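Local coordinates for POP2 (Saccharomyces cerevisiae, PDB 1UOC), which degrades RNA from the 3' end with a preference for poly(A), and is probably a catalytic subunit of the CCR4-NOT mRNA deadenylase, at residues V62-V73 / M179-E187. Sequence-based numbering, arbitrary orientation.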
# COMPACT_ATOMS: atom_id res chain seq x y z
N VAL A 62 17.27 -11.27 6.29
CA VAL A 62 16.67 -10.83 5.05
C VAL A 62 16.26 -12.01 4.17
O VAL A 62 15.22 -11.97 3.51
CB VAL A 62 17.65 -9.92 4.28
CG1 VAL A 62 17.16 -9.68 2.85
CG2 VAL A 62 17.80 -8.59 5.01
N ASP A 63 17.07 -13.06 4.17
CA ASP A 63 16.75 -14.23 3.36
C ASP A 63 15.63 -15.03 4.03
O ASP A 63 14.94 -15.82 3.37
CB ASP A 63 17.98 -15.10 3.16
CG ASP A 63 18.03 -15.71 1.77
OD1 ASP A 63 18.14 -14.94 0.79
OD2 ASP A 63 17.96 -16.95 1.66
N TYR A 64 15.47 -14.83 5.33
CA TYR A 64 14.41 -15.52 6.06
C TYR A 64 13.08 -14.85 5.75
O TYR A 64 12.09 -15.53 5.47
CB TYR A 64 14.65 -15.48 7.58
CG TYR A 64 13.51 -16.11 8.34
CD1 TYR A 64 13.16 -17.44 8.14
CD2 TYR A 64 12.71 -15.34 9.19
CE1 TYR A 64 12.05 -18.01 8.76
CE2 TYR A 64 11.58 -15.90 9.82
CZ TYR A 64 11.26 -17.23 9.59
OH TYR A 64 10.15 -17.79 10.18
N HIS A 65 13.05 -13.52 5.81
CA HIS A 65 11.83 -12.76 5.52
C HIS A 65 11.34 -13.05 4.10
O HIS A 65 10.14 -13.25 3.88
CB HIS A 65 12.08 -11.26 5.69
CG HIS A 65 12.28 -10.83 7.11
ND1 HIS A 65 11.41 -11.19 8.12
CD2 HIS A 65 13.25 -10.08 7.69
CE1 HIS A 65 11.84 -10.67 9.26
NE2 HIS A 65 12.94 -10.00 9.03
N TYR A 66 12.26 -13.06 3.14
CA TYR A 66 11.90 -13.33 1.76
C TYR A 66 11.38 -14.76 1.57
O TYR A 66 10.41 -14.98 0.85
CB TYR A 66 13.10 -13.10 0.84
CG TYR A 66 12.93 -13.78 -0.50
CD1 TYR A 66 11.95 -13.36 -1.40
CD2 TYR A 66 13.67 -14.92 -0.81
CE1 TYR A 66 11.70 -14.07 -2.57
CE2 TYR A 66 13.43 -15.63 -1.98
CZ TYR A 66 12.44 -15.21 -2.85
OH TYR A 66 12.18 -15.95 -3.99
N GLN A 67 12.04 -15.73 2.21
CA GLN A 67 11.63 -17.12 2.10
C GLN A 67 10.30 -17.39 2.78
O GLN A 67 9.52 -18.24 2.35
CB GLN A 67 12.70 -18.05 2.69
CG GLN A 67 13.79 -18.43 1.70
CD GLN A 67 13.22 -19.13 0.48
OE1 GLN A 67 13.93 -19.35 -0.51
NE2 GLN A 67 11.94 -19.49 0.54
N THR A 68 10.04 -16.65 3.86
CA THR A 68 8.81 -16.78 4.61
C THR A 68 7.68 -16.24 3.75
O THR A 68 6.58 -16.78 3.71
CB THR A 68 8.86 -15.94 5.91
OG1 THR A 68 9.88 -16.46 6.77
CG2 THR A 68 7.52 -15.97 6.63
N MET A 69 7.98 -15.16 3.04
CA MET A 69 7.00 -14.52 2.18
C MET A 69 6.72 -15.34 0.93
O MET A 69 5.57 -15.47 0.52
CB MET A 69 7.48 -13.12 1.80
CG MET A 69 6.55 -12.38 0.85
SD MET A 69 7.29 -12.16 -0.77
CE MET A 69 6.80 -13.62 -1.60
N ARG A 70 7.76 -15.91 0.34
CA ARG A 70 7.61 -16.71 -0.87
C ARG A 70 6.82 -17.98 -0.60
O ARG A 70 6.04 -18.43 -1.44
CB ARG A 70 8.99 -17.08 -1.44
CG ARG A 70 8.97 -17.60 -2.87
CD ARG A 70 8.74 -19.10 -2.93
NE ARG A 70 9.84 -19.84 -2.31
CZ ARG A 70 11.11 -19.77 -2.70
NH1 ARG A 70 12.04 -20.48 -2.08
NH2 ARG A 70 11.46 -18.97 -3.70
N ALA A 71 7.01 -18.53 0.59
CA ALA A 71 6.32 -19.75 0.99
C ALA A 71 4.88 -19.48 1.39
O ALA A 71 4.10 -20.41 1.59
CB ALA A 71 7.07 -20.40 2.15
N ASN A 72 4.51 -18.21 1.49
CA ASN A 72 3.15 -17.85 1.90
C ASN A 72 2.30 -17.13 0.86
O ASN A 72 1.07 -17.26 0.87
CB ASN A 72 3.19 -16.98 3.16
CG ASN A 72 3.63 -17.75 4.40
OD1 ASN A 72 3.14 -18.84 4.66
ND2 ASN A 72 4.54 -17.16 5.16
N VAL A 73 2.93 -16.38 -0.04
CA VAL A 73 2.18 -15.62 -1.04
C VAL A 73 1.15 -16.35 -1.90
O VAL A 73 0.04 -15.84 -2.06
CB VAL A 73 3.14 -14.83 -1.96
CG1 VAL A 73 2.42 -14.41 -3.24
CG2 VAL A 73 3.63 -13.58 -1.23
N MET A 179 5.89 -16.78 -9.87
CA MET A 179 6.67 -16.08 -8.85
C MET A 179 8.16 -16.35 -8.99
O MET A 179 8.56 -17.46 -9.30
CB MET A 179 6.21 -16.51 -7.46
CG MET A 179 5.23 -15.57 -6.81
SD MET A 179 6.04 -14.12 -6.13
CE MET A 179 6.60 -14.76 -4.57
N PRO A 180 8.99 -15.32 -8.77
CA PRO A 180 10.44 -15.50 -8.87
C PRO A 180 10.89 -16.62 -7.93
O PRO A 180 10.09 -17.11 -7.12
CB PRO A 180 10.98 -14.14 -8.47
CG PRO A 180 9.97 -13.23 -9.07
CD PRO A 180 8.66 -13.89 -8.67
N ASN A 181 12.15 -17.02 -8.03
CA ASN A 181 12.66 -18.12 -7.22
C ASN A 181 13.68 -17.74 -6.16
O ASN A 181 14.13 -18.59 -5.38
CB ASN A 181 13.24 -19.19 -8.15
CG ASN A 181 13.15 -20.58 -7.57
OD1 ASN A 181 13.84 -20.90 -6.60
ND2 ASN A 181 12.30 -21.42 -8.16
N ASN A 182 14.06 -16.47 -6.11
CA ASN A 182 15.04 -16.01 -5.13
C ASN A 182 14.94 -14.51 -4.93
O ASN A 182 14.49 -13.78 -5.82
CB ASN A 182 16.45 -16.38 -5.58
CG ASN A 182 16.79 -15.84 -6.96
OD1 ASN A 182 16.32 -16.36 -7.97
ND2 ASN A 182 17.59 -14.78 -7.00
N LYS A 183 15.37 -14.05 -3.76
CA LYS A 183 15.34 -12.64 -3.39
C LYS A 183 15.81 -11.73 -4.52
O LYS A 183 15.13 -10.78 -4.91
CB LYS A 183 16.21 -12.42 -2.15
CG LYS A 183 15.96 -11.10 -1.44
CD LYS A 183 16.96 -10.87 -0.32
CE LYS A 183 18.24 -10.22 -0.84
NZ LYS A 183 18.03 -8.80 -1.24
N GLU A 184 16.99 -12.04 -5.05
CA GLU A 184 17.61 -11.27 -6.13
C GLU A 184 16.68 -11.07 -7.34
O GLU A 184 16.50 -9.94 -7.80
CB GLU A 184 18.91 -11.97 -6.56
CG GLU A 184 19.48 -12.91 -5.48
CD GLU A 184 19.80 -12.20 -4.16
OE1 GLU A 184 19.93 -12.89 -3.12
OE2 GLU A 184 19.94 -10.96 -4.16
N ASP A 185 16.09 -12.15 -7.84
CA ASP A 185 15.20 -12.06 -9.00
C ASP A 185 13.89 -11.37 -8.64
O ASP A 185 13.25 -10.74 -9.49
CB ASP A 185 14.90 -13.46 -9.56
CG ASP A 185 16.17 -14.20 -10.01
OD1 ASP A 185 16.03 -15.25 -10.67
OD2 ASP A 185 17.29 -13.74 -9.69
N PHE A 186 13.48 -11.50 -7.38
CA PHE A 186 12.26 -10.86 -6.90
C PHE A 186 12.46 -9.36 -6.99
O PHE A 186 11.64 -8.63 -7.54
CB PHE A 186 12.01 -11.28 -5.45
CG PHE A 186 10.96 -10.47 -4.74
CD1 PHE A 186 9.64 -10.49 -5.17
CD2 PHE A 186 11.29 -9.72 -3.62
CE1 PHE A 186 8.65 -9.78 -4.46
CE2 PHE A 186 10.31 -9.01 -2.91
CZ PHE A 186 8.99 -9.04 -3.34
N GLU A 187 13.58 -8.90 -6.44
CA GLU A 187 13.88 -7.47 -6.46
C GLU A 187 13.97 -6.92 -7.88
O GLU A 187 13.54 -5.79 -8.14
CB GLU A 187 15.19 -7.21 -5.71
CG GLU A 187 15.08 -7.50 -4.23
CD GLU A 187 16.34 -7.14 -3.46
OE1 GLU A 187 16.29 -7.15 -2.21
OE2 GLU A 187 17.37 -6.84 -4.09
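Tyr-66 and Lys-183 mark the closest backbone approach here, with their CA atoms 6.2 Å apart. Helix 62-73 meets the loop 179-182 and the first turn (183-187) of helix 183-193. The axes of 62-73 and 183-187 approach to 11.1 Å, and their N-to-C directions differ by 73°. Tyr-66 is buried between them and packs on the start of the second helix. Its CG is anti to the backbone N (chi1 161°), which sends the ring across to that helix start. Lys-183 lies over one ring face. Its backbone N sits above the rim of that face, 3.1 Å from Tyr-66 CE2. Lys-183 CB makes a CH-pi contact, 4.1 Å from the centroid of the Tyr-66 ring. The hydroxyl reaches the N-cap residue, with Tyr-66 OH 2.9 Å from Asn-182 N. Farther along, the lysine chain crosses Val-62 at about a right angle. It bends at chi3 and chi4, and Lys-183 NZ forms a salt bridge with Glu-187 OE1 (2.6 Å).

Arg-70 makes one hydrogen bond to the loop. Its NH2 donates to Asn-181 O at 3.2 Å. The acceptor lies near the guanidinium plane, but the donor stands well above the carbonyl plane. On the inner side, Met-69 SD makes an oblique Met-aromatic contact with the Phe-186 ring. The Met-179 methyl group packs near Arg-70 CG and Val-73 CB.

The contact joins helix 61-73, which follows strand 40-48 of the RNase D-type domain, to helix 183-193. Helix 165-174 adjoins through Tyr-165 and Asn-172. It carries Asp-166, a predicted catalytic metal ligand, about 9 Å from the Phe-186 side chain.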